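Local structure of streptomycin 3''-adenylyltransferase (Enterococcus faecalis, 6SXJ) at residues A[12-17]-A[70-75]; A[18-21]-A[26-29]; A[39-44]-A[81-86]; A[64-69]-A[120-125]. The protein transfers an adenylyl group from ATP to the 9-hydroxyl of spectinomycin, releasing diphosphate and thereby conferring bacterial resistance to that antibiotic. One frame throughout, in Å; residues are numbered along the deposited sequence.

All four contacts gather in the N-terminal part of the chain, around the mixed sheet of the nucleotidyltransferase fold. Contacts 1 and 2 both use helix 8-23, their centres about 14 Å apart, and contact 2 is nested inside the loop that contact 1 closes, ending before contacts 3 and 4 open. Contact 4 takes up helix 59-69, whose end runs into the 70-75 segment of contact 1. Contact 3, centred about 12 Å from contact 1 and about 22 Å from contacts 2 and 4, lies where strand 85-91 begins. Contacts 1, 3 and 4 cross one another along the chain and bring together helix 8-23, the loop after helix 59-69 and the start of strand 85-91.

Contact 1. Residues A[12-17]-A[70-75]; sequences INKVKK and RPISKK
Lys14, on helix 8-23, comes nearest to Ile72 in the loop that follows helix 59-69, with 7.8 Å between the CA of Lys14 and the CA of Ile72. That spacing leaves room for side chains between the two backbones, and a single isoleucine does most of the bridging. Ile72 points its CB at the helix and carries CG1 in the position between the backbone N and the carbonyl carbon (chi1 60°), from which CD1 extends into the angle between two successive helix residues. There CD1 lies 3.7 Å from CB of Lys14 and 3.8 Å from CG2 of Val15. The other branch, CG2 of Ile72, rests 4.0 Å from CD of Lys14, so the aliphatic part of the lysine lies against both branches while the chain bends and takes its ammonium end away. Val15 turns its CG2 to the loop and is also packed against Ile85 and Leu87 of strand 85-91; Leu6 touches both Lys14 and Ile72. Within the loop, Lys75 NZ donates to the carbonyl O of Arg70 at 2.6 Å, tying the segment's ends together. Between 12-17 and 70-75 the meeting is therefore one of apolar carbon: the lysine supplies methylenes to a buried isoleucine and keeps its charge away, while the polar link lies alongside, where Gln11 NE2 of the same helix donates to Ile72 O.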
loop_
_atom_site.group_PDB
_atom_site.type_symbol
_atom_site.label_atom_id
_atom_site.label_comp_id
_atom_site.label_asym_id
_atom_site.label_seq_id
_atom_site.Cartn_x
_atom_site.Cartn_y
_atom_site.Cartn_z
ATOM N N ILE A 12 11.006 -1.351 -13.169
ATOM C CA ILE A 12 11.592 -2.069 -12.043
ATOM C C ILE A 12 13.104 -1.934 -12.046
ATOM O O ILE A 12 13.729 -1.754 -10.992
ATOM C CB ILE A 12 11.162 -3.542 -12.059
ATOM C CG1 ILE A 12 9.644 -3.639 -12.017
ATOM C CG2 ILE A 12 11.775 -4.282 -10.888
ATOM C CD1 ILE A 12 9.135 -5.060 -12.054
ATOM N N ASN A 13 13.720 -2.011 -13.222
ATOM C CA ASN A 13 15.177 -2.011 -13.280
ATOM C C ASN A 13 15.752 -0.658 -12.884
ATOM O O ASN A 13 16.778 -0.594 -12.198
ATOM C CB ASN A 13 15.643 -2.394 -14.680
ATOM C CG ASN A 13 17.038 -2.959 -14.683
ATOM O OD1 ASN A 13 17.970 -2.331 -15.187
ATOM N ND2 ASN A 13 17.197 -4.152 -14.106
ATOM N N LYS A 14 15.120 0.434 -13.320
ATOM C CA LYS A 14 15.583 1.760 -12.925
ATOM C C LYS A 14 15.455 1.963 -11.417
ATOM O O LYS A 14 16.317 2.591 -10.797
ATOM C CB LYS A 14 14.798 2.837 -13.675
ATOM C CG LYS A 14 15.572 3.491 -14.810
ATOM C CD LYS A 14 14.691 3.778 -16.012
ATOM C CE LYS A 14 15.492 4.175 -17.246
ATOM N NZ LYS A 14 16.358 5.397 -16.985
ATOM N N VAL A 15 14.399 1.421 -10.807
ATOM C CA VAL A 15 14.252 1.534 -9.356
ATOM C C VAL A 15 15.400 0.824 -8.652
ATOM O O VAL A 15 15.961 1.339 -7.677
ATOM C CB VAL A 15 12.888 0.979 -8.903
ATOM C CG1 VAL A 15 12.832 0.883 -7.367
ATOM C CG2 VAL A 15 11.749 1.853 -9.431
ATOM N N LYS A 16 15.766 -0.369 -9.135
ATOM C CA LYS A 16 16.851 -1.127 -8.513
ATOM C C LYS A 16 18.163 -0.361 -8.578
ATOM O O LYS A 16 18.930 -0.336 -7.607
ATOM C CB LYS A 16 17.009 -2.484 -9.197
ATOM C CG LYS A 16 15.751 -3.331 -9.237
ATOM C CD LYS A 16 15.876 -4.458 -10.273
ATOM C CE LYS A 16 17.181 -5.225 -10.138
ATOM N NZ LYS A 16 17.257 -6.372 -11.106
ATOM N N LYS A 17 18.443 0.264 -9.717
ATOM C CA LYS A 17 19.721 0.946 -9.882
ATOM C C LYS A 17 19.743 2.264 -9.121
ATOM O O LYS A 17 20.774 2.630 -8.539
ATOM C CB LYS A 17 20.001 1.149 -11.367
ATOM C CG LYS A 17 20.192 -0.189 -12.109
ATOM C CD LYS A 17 20.149 -0.027 -13.618
ATOM C CE LYS A 17 20.672 -1.276 -14.331
ATOM N NZ LYS A 17 22.089 -1.581 -13.989
ATOM N N ARG A 70 10.629 10.081 -9.403
ATOM C CA ARG A 70 9.455 10.750 -9.948
ATOM C C ARG A 70 9.319 10.612 -11.456
ATOM O O ARG A 70 8.186 10.400 -11.925
ATOM C CB ARG A 70 9.486 12.232 -9.545
ATOM C CG ARG A 70 8.542 13.120 -10.345
ATOM C CD ARG A 70 8.360 14.479 -9.673
ATOM N NE ARG A 70 9.635 15.015 -9.206
ATOM C CZ ARG A 70 9.778 15.787 -8.136
ATOM N NH1 ARG A 70 8.722 16.120 -7.410
ATOM N NH2 ARG A 70 10.981 16.231 -7.794
ATOM N N PRO A 71 10.381 10.726 -12.260
ATOM C CA PRO A 71 10.195 10.680 -13.721
ATOM C C PRO A 71 9.760 9.322 -14.235
ATOM O O PRO A 71 9.199 9.244 -15.337
ATOM C CB PRO A 71 11.578 11.051 -14.278
ATOM C CG PRO A 71 12.432 11.433 -13.082
ATOM C CD PRO A 71 11.805 10.806 -11.885
ATOM N N ILE A 72 10.002 8.251 -13.485
ATOM C CA ILE A 72 9.772 6.901 -13.974
ATOM C C ILE A 72 8.534 6.279 -13.354
ATOM O O ILE A 72 8.276 5.088 -13.555
ATOM C CB ILE A 72 11.002 6.014 -13.742
ATOM C CG1 ILE A 72 11.332 5.925 -12.256
ATOM C CG2 ILE A 72 12.204 6.570 -14.483
ATOM C CD1 ILE A 72 12.180 4.715 -11.905
ATOM N N SER A 73 7.764 7.046 -12.595
ATOM C CA SER A 73 6.535 6.555 -12.000
ATOM C C SER A 73 5.351 7.216 -12.684
ATOM O O SER A 73 5.432 8.379 -13.086
ATOM C CB SER A 73 6.504 6.841 -10.489
ATOM O OG SER A 73 5.193 6.792 -9.962
ATOM N N LYS A 74 4.241 6.484 -12.769
ATOM C CA LYS A 74 3.017 7.049 -13.309
ATOM C C LYS A 74 2.583 8.243 -12.463
ATOM O O LYS A 74 2.765 8.262 -11.244
ATOM C CB LYS A 74 1.908 6.001 -13.323
ATOM C CG LYS A 74 0.603 6.456 -13.964
ATOM C CD LYS A 74 -0.544 5.526 -13.565
ATOM C CE LYS A 74 -1.842 5.869 -14.303
ATOM N NZ LYS A 74 -2.213 4.842 -15.326
ATOM N N LYS A 75 1.989 9.237 -13.117
ATOM C CA LYS A 75 1.360 10.357 -12.434
ATOM C C LYS A 75 -0.151 10.213 -12.526
ATOM O O LYS A 75 -0.681 9.747 -13.545
ATOM C CB LYS A 75 1.802 11.695 -13.023
ATOM C CG LYS A 75 3.100 12.216 -12.417
ATOM C CD LYS A 75 4.300 11.667 -13.177
ATOM C CE LYS A 75 5.601 11.929 -12.434
ATOM N NZ LYS A 75 5.753 11.031 -11.259
#

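Contact 2. Residues A[18-21]-A[26-29]; sequences ILRK and NLIG
Apolar packing joins Leu19 and Arg20 of helix 8-23 to Leu27 at the start of strand 27-33, and one methyl group carries it. CD2 of Leu27 lies 3.9 Å from CG of Arg20 and 4.1 Å from CB of Leu19. With CG of Leu27 anti to the backbone N (chi1 174°), the side chain reaches from the strand to the helix and meets the arginine chain at about a right angle. Arg20 directs its CB away from the strand; only the near part of its side chain takes part, and the chain bends at its second and third torsions. Arg20 also touches Tyr145.

The backbone enters as a van der Waals neighbour: the carbonyl O of Leu19 is 4.0 Å from CD2 of Leu27. Leu19 and Leu27 both pack on Val51 of strand 47-53, which places the two leucines in one buried layer between helix and sheet.

Polar bonds belong to the strand side. Asn26 OD1 accepts from the backbone N of Ser54 and of Glu55, while strand 27-33 carries a classic beta bulge, Ile28 and Gly29 being paired with the single residue Val52 of antiparallel strand 47-53. The whole is a helix folded back, after a short turn, onto the sheet of the nucleotidyltransferase domain.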
loop_
_atom_site.group_PDB
_atom_site.type_symbol
_atom_site.label_atom_id
_atom_site.label_comp_id
_atom_site.label_asym_id
_atom_site.label_seq_id
_atom_site.Cartn_x
_atom_site.Cartn_y
_atom_site.Cartn_z
ATOM N N ILE A 18 18.613 2.975 -9.091
ATOM C CA ILE A 18 18.527 4.170 -8.250
ATOM C C ILE A 18 18.929 3.823 -6.828
ATOM O O ILE A 18 19.835 4.432 -6.244
ATOM C CB ILE A 18 17.112 4.771 -8.294
ATOM C CG1 ILE A 18 16.868 5.454 -9.639
ATOM C CG2 ILE A 18 16.927 5.776 -7.144
ATOM C CD1 ILE A 18 15.408 5.511 -10.021
ATOM N N LEU A 19 18.262 2.825 -6.246
ATOM C CA LEU A 19 18.505 2.511 -4.844
ATOM C C LEU A 19 19.953 2.115 -4.620
ATOM O O LEU A 19 20.552 2.456 -3.594
ATOM C CB LEU A 19 17.563 1.398 -4.386
ATOM C CG LEU A 19 16.075 1.773 -4.337
ATOM C CD1 LEU A 19 15.231 0.527 -4.515
ATOM C CD2 LEU A 19 15.756 2.485 -3.026
ATOM N N ARG A 20 20.533 1.397 -5.583
ATOM C CA ARG A 20 21.905 0.927 -5.447
ATOM C C ARG A 20 22.896 2.070 -5.615
ATOM O O ARG A 20 23.821 2.229 -4.809
ATOM C CB ARG A 20 22.163 -0.168 -6.477
ATOM C CG ARG A 20 21.819 -1.539 -5.976
ATOM C CD ARG A 20 23.088 -2.290 -5.669
ATOM N NE ARG A 20 23.422 -3.207 -6.748
ATOM C CZ ARG A 20 24.643 -3.655 -6.996
ATOM N NH1 ARG A 20 25.663 -3.269 -6.242
ATOM N NH2 ARG A 20 24.843 -4.497 -7.994
ATOM N N LYS A 21 22.722 2.873 -6.663
ATOM C CA LYS A 21 23.670 3.950 -6.918
ATOM C C LYS A 21 23.721 4.930 -5.752
ATOM O O LYS A 21 24.799 5.413 -5.388
ATOM C CB LYS A 21 23.301 4.675 -8.213
ATOM C CG LYS A 21 24.195 5.871 -8.524
ATOM C CD LYS A 21 23.810 6.535 -9.841
ATOM C CE LYS A 21 24.914 7.463 -10.345
ATOM N NZ LYS A 21 25.607 8.181 -9.233
ATOM N N ASN A 26 24.514 1.330 2.327
ATOM C CA ASN A 26 23.441 1.360 3.311
ATOM C C ASN A 26 22.276 0.456 2.933
ATOM O O ASN A 26 21.403 0.220 3.775
ATOM C CB ASN A 26 22.937 2.793 3.495
ATOM C CG ASN A 26 22.058 2.951 4.722
ATOM O OD1 ASN A 26 22.157 2.181 5.677
ATOM N ND2 ASN A 26 21.186 3.951 4.696
ATOM N N LEU A 27 22.254 -0.066 1.706
ATOM C CA LEU A 27 21.125 -0.834 1.196
ATOM C C LEU A 27 21.308 -2.304 1.546
ATOM O O LEU A 27 22.270 -2.937 1.098
ATOM C CB LEU A 27 20.995 -0.657 -0.317
ATOM C CG LEU A 27 19.949 -1.511 -1.036
ATOM C CD1 LEU A 27 18.552 -1.125 -0.528
ATOM C CD2 LEU A 27 20.037 -1.358 -2.556
ATOM N N ILE A 28 20.381 -2.847 2.331
ATOM C CA ILE A 28 20.423 -4.257 2.700
ATOM C C ILE A 28 19.666 -5.120 1.698
ATOM O O ILE A 28 20.140 -6.182 1.286
ATOM C CB ILE A 28 19.868 -4.448 4.126
ATOM C CG1 ILE A 28 20.711 -3.667 5.131
ATOM C CG2 ILE A 28 19.846 -5.926 4.483
ATOM C CD1 ILE A 28 20.233 -3.807 6.552
ATOM N N GLY A 29 18.473 -4.699 1.299
ATOM C CA GLY A 29 17.672 -5.514 0.412
ATOM C C GLY A 29 16.617 -4.684 -0.287
ATOM O O GLY A 29 16.135 -3.685 0.251
#

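Contact 3. Residues A[39-44]-A[81-86]; sequences SGLKPN and NLRYIE
Arg83, just ahead of strand 85-91, extends its side chain to the loop between helix 35-38 and strand 47-53, where it meets the carbonyl of Lys42. The backbones are closest between the CA of Asn44 and the CA of Arg83, 7.3 Å apart. From CB the chain leaves with CG anti to the carbonyl carbon (chi1 -47°) and then runs straight from CG to NE, carrying the guanidinium across the gap. The side chain also touches Leu47 of strand 47-53. NE donates to OG1 of Thr8, at the start of helix 8-23. Beyond it, CZ comes to 3.5 Å from the O of Lys42, and NH1 makes the main bond, 2.7 Å to Lys42 O with an N-H...O angle of 164°. The oxygen lies close to the guanidinium plane, at its edge. NH2 adds a weak, bent bond to the same oxygen and approaches the CA of Pro43 to 3.9 Å. Leu41 CD2 stands over one face of the guanidinium and the carbonyl O of Pro43 over the opposite face. NH1 also gives a bond to the backbone O of Ser45, while Ser45 OG is hydrogen-bonded to Lys42 O. Leu41 is the centre of an inverse gamma turn, which shapes the loop just before the gripped carbonyl.

The partners identified for NE and NH1 of the buried Arg83 are neutral oxygens, two of them backbone carbonyls. These bonds limit the group's rotation and join the loop 39-44, the start of helix 8-23 and the approach to strand 85-91.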
loop_
_atom_site.group_PDB
_atom_site.type_symbol
_atom_site.label_atom_id
_atom_site.label_comp_id
_atom_site.label_asym_id
_atom_site.label_seq_id
_atom_site.Cartn_x
_atom_site.Cartn_y
_atom_site.Cartn_z
ATOM N N SER A 39 -0.718 -11.926 -6.896
ATOM C CA SER A 39 -1.767 -12.250 -7.849
ATOM C C SER A 39 -1.298 -12.309 -9.292
ATOM O O SER A 39 -1.980 -12.929 -10.114
ATOM C CB SER A 39 -2.909 -11.220 -7.764
ATOM O OG SER A 39 -3.117 -10.781 -6.431
ATOM N N GLY A 40 -0.178 -11.697 -9.626
ATOM C CA GLY A 40 0.242 -11.612 -11.007
ATOM C C GLY A 40 0.160 -10.183 -11.517
ATOM O O GLY A 40 -0.627 -9.359 -11.028
ATOM N N LEU A 41 0.981 -9.881 -12.518
ATOM C CA LEU A 41 1.142 -8.507 -12.994
ATOM C C LEU A 41 0.094 -8.197 -14.054
ATOM O O LEU A 41 0.323 -8.362 -15.257
ATOM C CB LEU A 41 2.547 -8.296 -13.540
ATOM C CG LEU A 41 3.694 -8.094 -12.555
ATOM C CD1 LEU A 41 5.014 -8.095 -13.325
ATOM C CD2 LEU A 41 3.506 -6.810 -11.791
ATOM N N LYS A 42 -1.071 -7.733 -13.604
ATOM C CA LYS A 42 -2.040 -7.148 -14.514
ATOM C C LYS A 42 -1.519 -5.794 -15.003
ATOM O O LYS A 42 -0.740 -5.138 -14.309
ATOM C CB LYS A 42 -3.392 -6.969 -13.824
ATOM C CG LYS A 42 -3.938 -8.237 -13.160
ATOM C CD LYS A 42 -5.445 -8.409 -13.386
ATOM C CE LYS A 42 -6.256 -7.238 -12.814
ATOM N NZ LYS A 42 -7.548 -7.659 -12.181
ATOM N N PRO A 43 -1.911 -5.364 -16.208
ATOM C CA PRO A 43 -1.539 -4.005 -16.643
ATOM C C PRO A 43 -2.012 -2.910 -15.698
ATOM O O PRO A 43 -1.516 -1.781 -15.799
ATOM C CB PRO A 43 -2.198 -3.880 -18.026
ATOM C CG PRO A 43 -2.315 -5.295 -18.520
ATOM C CD PRO A 43 -2.535 -6.148 -17.293
ATOM N N ASN A 44 -2.941 -3.207 -14.781
ATOM C CA ASN A 44 -3.459 -2.242 -13.814
ATOM C C ASN A 44 -2.648 -2.206 -12.521
ATOM O O ASN A 44 -2.884 -1.329 -11.681
ATOM C CB ASN A 44 -4.936 -2.570 -13.497
ATOM C CG ASN A 44 -5.587 -1.549 -12.577
ATOM O OD1 ASN A 44 -5.298 -1.508 -11.381
ATOM N ND2 ASN A 44 -6.483 -0.733 -13.126
ATOM N N ASN A 81 0.755 4.604 -19.944
ATOM C CA ASN A 81 0.718 3.176 -19.662
ATOM C C ASN A 81 1.652 2.793 -18.524
ATOM O O ASN A 81 1.753 1.607 -18.188
ATOM C CB ASN A 81 1.080 2.381 -20.923
ATOM C CG ASN A 81 0.252 2.795 -22.130
ATOM O OD1 ASN A 81 -0.714 2.125 -22.495
ATOM N ND2 ASN A 81 0.626 3.907 -22.752
ATOM N N LEU A 82 2.348 3.761 -17.935
ATOM C CA LEU A 82 3.216 3.479 -16.805
ATOM C C LEU A 82 2.403 2.935 -15.630
ATOM O O LEU A 82 1.175 3.039 -15.584
ATOM C CB LEU A 82 3.946 4.742 -16.371
ATOM C CG LEU A 82 5.246 5.156 -17.052
ATOM C CD1 LEU A 82 5.689 6.495 -16.414
ATOM C CD2 LEU A 82 6.319 4.114 -16.920
ATOM N N ARG A 83 3.108 2.342 -14.676
ATOM C CA ARG A 83 2.509 1.899 -13.427
ATOM C C ARG A 83 2.873 2.864 -12.302
ATOM O O ARG A 83 3.893 3.554 -12.364
ATOM C CB ARG A 83 2.982 0.489 -13.068
ATOM C CG ARG A 83 2.927 -0.503 -14.239
ATOM C CD ARG A 83 3.602 -1.818 -13.883
ATOM N NE ARG A 83 3.380 -2.861 -14.886
ATOM C CZ ARG A 83 2.356 -3.707 -14.872
ATOM N NH1 ARG A 83 1.447 -3.634 -13.912
ATOM N NH2 ARG A 83 2.245 -4.629 -15.822
ATOM N N TYR A 84 2.037 2.901 -11.268
ATOM C CA TYR A 84 2.399 3.638 -10.065
ATOM C C TYR A 84 3.530 2.912 -9.354
ATOM O O TYR A 84 3.500 1.687 -9.209
ATOM C CB TYR A 84 1.210 3.759 -9.111
ATOM C CG TYR A 84 0.105 4.678 -9.566
ATOM C CD1 TYR A 84 0.337 6.029 -9.789
ATOM C CD2 TYR A 84 -1.180 4.194 -9.748
ATOM C CE1 TYR A 84 -0.679 6.861 -10.196
ATOM C CE2 TYR A 84 -2.196 5.013 -10.155
ATOM C CZ TYR A 84 -1.948 6.349 -10.375
ATOM O OH TYR A 84 -2.983 7.169 -10.780
ATOM N N ILE A 85 4.527 3.663 -8.906
ATOM C CA ILE A 85 5.553 3.146 -8.006
ATOM C C ILE A 85 5.234 3.607 -6.584
ATOM O O ILE A 85 5.044 4.799 -6.334
ATOM C CB ILE A 85 6.953 3.615 -8.426
ATOM C CG1 ILE A 85 7.355 2.967 -9.766
ATOM C CG2 ILE A 85 7.979 3.253 -7.365
ATOM C CD1 ILE A 85 8.590 3.553 -10.326
ATOM N N GLU A 86 5.193 2.656 -5.657
ATOM C CA GLU A 86 5.108 2.917 -4.231
ATOM C C GLU A 86 6.319 2.258 -3.596
ATOM O O GLU A 86 6.578 1.075 -3.839
ATOM C CB GLU A 86 3.810 2.354 -3.664
ATOM C CG GLU A 86 3.215 3.125 -2.517
ATOM C CD GLU A 86 1.815 2.638 -2.220
ATOM O OE1 GLU A 86 0.906 2.887 -3.046
ATOM O OE2 GLU A 86 1.631 1.973 -1.184
#

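Contact 4. Residues A[64-69]-A[120-125]; sequences ILIQKI and YIPQKE
Helix 59-69 is flanked by the loop that leads from helix 113-117 to strand 125-126, an edge strand of the sheet, and the contact between them rests on Ile66 and Pro122. CD1 of Ile66 meets CD of Pro122 at 3.7 Å, the end of the isoleucine coming up to the CD corner of the pyrrolidine ring. The isoleucine arrives there with CG1 anti to the carbonyl carbon (chi1 -64°), so that its longer branch extends from the helix toward the proline ring. The same CD1 lies 4.3 Å from the carbonyl O of Tyr120, so the loop backbone borders the methyl as a loose van der Waals neighbour.

Both residues belong to a larger cluster of this helix-and-sheet domain: Ile66 also packs on Phe106 of strand 103-108, and Tyr116 of helix 113-117 touches Ile66 and Pro122 alike. Within the loop, the ring of Tyr120 has the N of Pro122 over one face, offset toward the rim, 3.9 Å above its plane. Polar bonds join the same helix and loop toward the start of the helix, where the carbonyl O of Pro122 accepts from Lys62 NZ and Gln123 NE2 donates to Asp59 OD1.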
loop_
_atom_site.group_PDB
_atom_site.type_symbol
_atom_site.label_atom_id
_atom_site.label_comp_id
_atom_site.label_asym_id
_atom_site.label_seq_id
_atom_site.Cartn_x
_atom_site.Cartn_y
_atom_site.Cartn_z
ATOM N N ILE A 64 16.986 13.074 -3.285
ATOM C CA ILE A 64 17.483 12.398 -4.481
ATOM C C ILE A 64 16.509 11.308 -4.905
ATOM O O ILE A 64 16.084 11.246 -6.065
ATOM C CB ILE A 64 18.884 11.813 -4.235
ATOM C CG1 ILE A 64 19.857 12.887 -3.756
ATOM C CG2 ILE A 64 19.397 11.156 -5.506
ATOM C CD1 ILE A 64 21.196 12.318 -3.303
ATOM N N LEU A 65 16.146 10.429 -3.967
ATOM C CA LEU A 65 15.209 9.353 -4.271
ATOM C C LEU A 65 13.929 9.908 -4.874
ATOM O O LEU A 65 13.438 9.411 -5.893
ATOM C CB LEU A 65 14.894 8.553 -3.005
ATOM C CG LEU A 65 16.040 7.751 -2.398
ATOM C CD1 LEU A 65 15.520 6.900 -1.254
ATOM C CD2 LEU A 65 16.720 6.869 -3.455
ATOM N N ILE A 66 13.370 10.948 -4.254
ATOM C CA ILE A 66 12.162 11.542 -4.810
ATOM C C ILE A 66 12.435 12.062 -6.214
ATOM O O ILE A 66 11.619 11.898 -7.129
ATOM C CB ILE A 66 11.628 12.664 -3.903
ATOM C CG1 ILE A 66 11.190 12.119 -2.543
ATOM C CG2 ILE A 66 10.477 13.360 -4.611
ATOM C CD1 ILE A 66 11.027 13.206 -1.487
ATOM N N GLN A 67 13.572 12.730 -6.394
ATOM C CA GLN A 67 13.883 13.319 -7.690
ATOM C C GLN A 67 14.046 12.239 -8.745
ATOM O O GLN A 67 13.520 12.362 -9.856
ATOM C CB GLN A 67 15.161 14.150 -7.593
ATOM C CG GLN A 67 14.957 15.635 -7.345
ATOM C CD GLN A 67 16.272 16.399 -7.357
ATOM O OE1 GLN A 67 17.206 16.036 -8.074
ATOM N NE2 GLN A 67 16.351 17.456 -6.559
ATOM N N LYS A 68 14.764 11.166 -8.410
ATOM C CA LYS A 68 15.066 10.130 -9.391
ATOM C C LYS A 68 13.895 9.182 -9.605
ATOM O O LYS A 68 13.749 8.625 -10.697
ATOM C CB LYS A 68 16.313 9.354 -8.955
ATOM C CG LYS A 68 17.627 10.132 -9.101
ATOM C CD LYS A 68 17.689 10.882 -10.431
ATOM C CE LYS A 68 18.895 11.792 -10.519
ATOM N NZ LYS A 68 20.077 11.062 -11.046
ATOM N N ILE A 69 13.039 8.993 -8.600
ATOM C CA ILE A 69 11.915 8.089 -8.814
ATOM C C ILE A 69 10.796 8.777 -9.590
ATOM O O ILE A 69 10.079 8.130 -10.365
ATOM C CB ILE A 69 11.393 7.528 -7.482
ATOM C CG1 ILE A 69 12.460 6.642 -6.837
ATOM C CG2 ILE A 69 10.111 6.744 -7.728
ATOM C CD1 ILE A 69 12.008 5.983 -5.549
ATOM N N TYR A 120 8.078 19.212 0.531
ATOM C CA TYR A 120 7.871 18.231 1.581
ATOM C C TYR A 120 8.880 17.099 1.451
ATOM O O TYR A 120 9.195 16.634 0.350
ATOM C CB TYR A 120 6.457 17.674 1.536
ATOM C CG TYR A 120 6.267 16.517 2.491
ATOM C CD1 TYR A 120 6.167 16.735 3.861
ATOM C CD2 TYR A 120 6.202 15.203 2.026
ATOM C CE1 TYR A 120 5.999 15.679 4.746
ATOM C CE2 TYR A 120 6.032 14.142 2.901
ATOM C CZ TYR A 120 5.926 14.390 4.262
ATOM O OH TYR A 120 5.762 13.352 5.152
ATOM N N ILE A 121 9.366 16.642 2.596
ATOM C CA ILE A 121 10.469 15.696 2.669
ATOM C C ILE A 121 10.094 14.653 3.716
ATOM O O ILE A 121 10.030 14.982 4.908
ATOM C CB ILE A 121 11.777 16.428 3.008
ATOM C CG1 ILE A 121 12.926 15.429 3.134
ATOM C CG2 ILE A 121 11.592 17.289 4.264
ATOM C CD1 ILE A 121 13.563 15.093 1.805
ATOM N N PRO A 122 9.824 13.403 3.336
ATOM C CA PRO A 122 9.406 12.416 4.342
ATOM C C PRO A 122 10.402 12.323 5.489
ATOM O O PRO A 122 11.608 12.160 5.286
ATOM C CB PRO A 122 9.319 11.108 3.540
ATOM C CG PRO A 122 8.978 11.562 2.146
ATOM C CD PRO A 122 9.749 12.855 1.963
ATOM N N GLN A 123 9.890 12.464 6.707
ATOM C CA GLN A 123 10.668 12.325 7.927
ATOM C C GLN A 123 10.271 11.026 8.612
ATOM O O GLN A 123 9.213 10.455 8.333
ATOM C CB GLN A 123 10.441 13.520 8.866
ATOM C CG GLN A 123 11.076 14.805 8.358
ATOM C CD GLN A 123 12.537 14.627 7.979
ATOM O OE1 GLN A 123 13.286 13.932 8.665
ATOM N NE2 GLN A 123 12.945 15.246 6.874
ATOM N N LYS A 124 11.135 10.556 9.508
ATOM C CA LYS A 124 10.814 9.364 10.280
ATOM C C LYS A 124 9.440 9.530 10.911
ATOM O O LYS A 124 9.162 10.540 11.561
ATOM C CB LYS A 124 11.869 9.119 11.361
ATOM C CG LYS A 124 11.536 7.956 12.294
ATOM C CD LYS A 124 11.670 6.600 11.605
ATOM C CE LYS A 124 13.088 6.312 11.126
ATOM N NZ LYS A 124 14.142 6.929 11.999
ATOM N N GLU A 125 8.575 8.541 10.712
ATOM C CA GLU A 125 7.229 8.614 11.257
ATOM C C GLU A 125 6.777 7.218 11.647
ATOM O O GLU A 125 7.386 6.211 11.273
ATOM C CB GLU A 125 6.247 9.237 10.256
ATOM C CG GLU A 125 6.463 8.783 8.826
ATOM C CD GLU A 125 5.327 9.180 7.898
ATOM O OE1 GLU A 125 4.149 9.013 8.291
ATOM O OE2 GLU A 125 5.615 9.646 6.768
#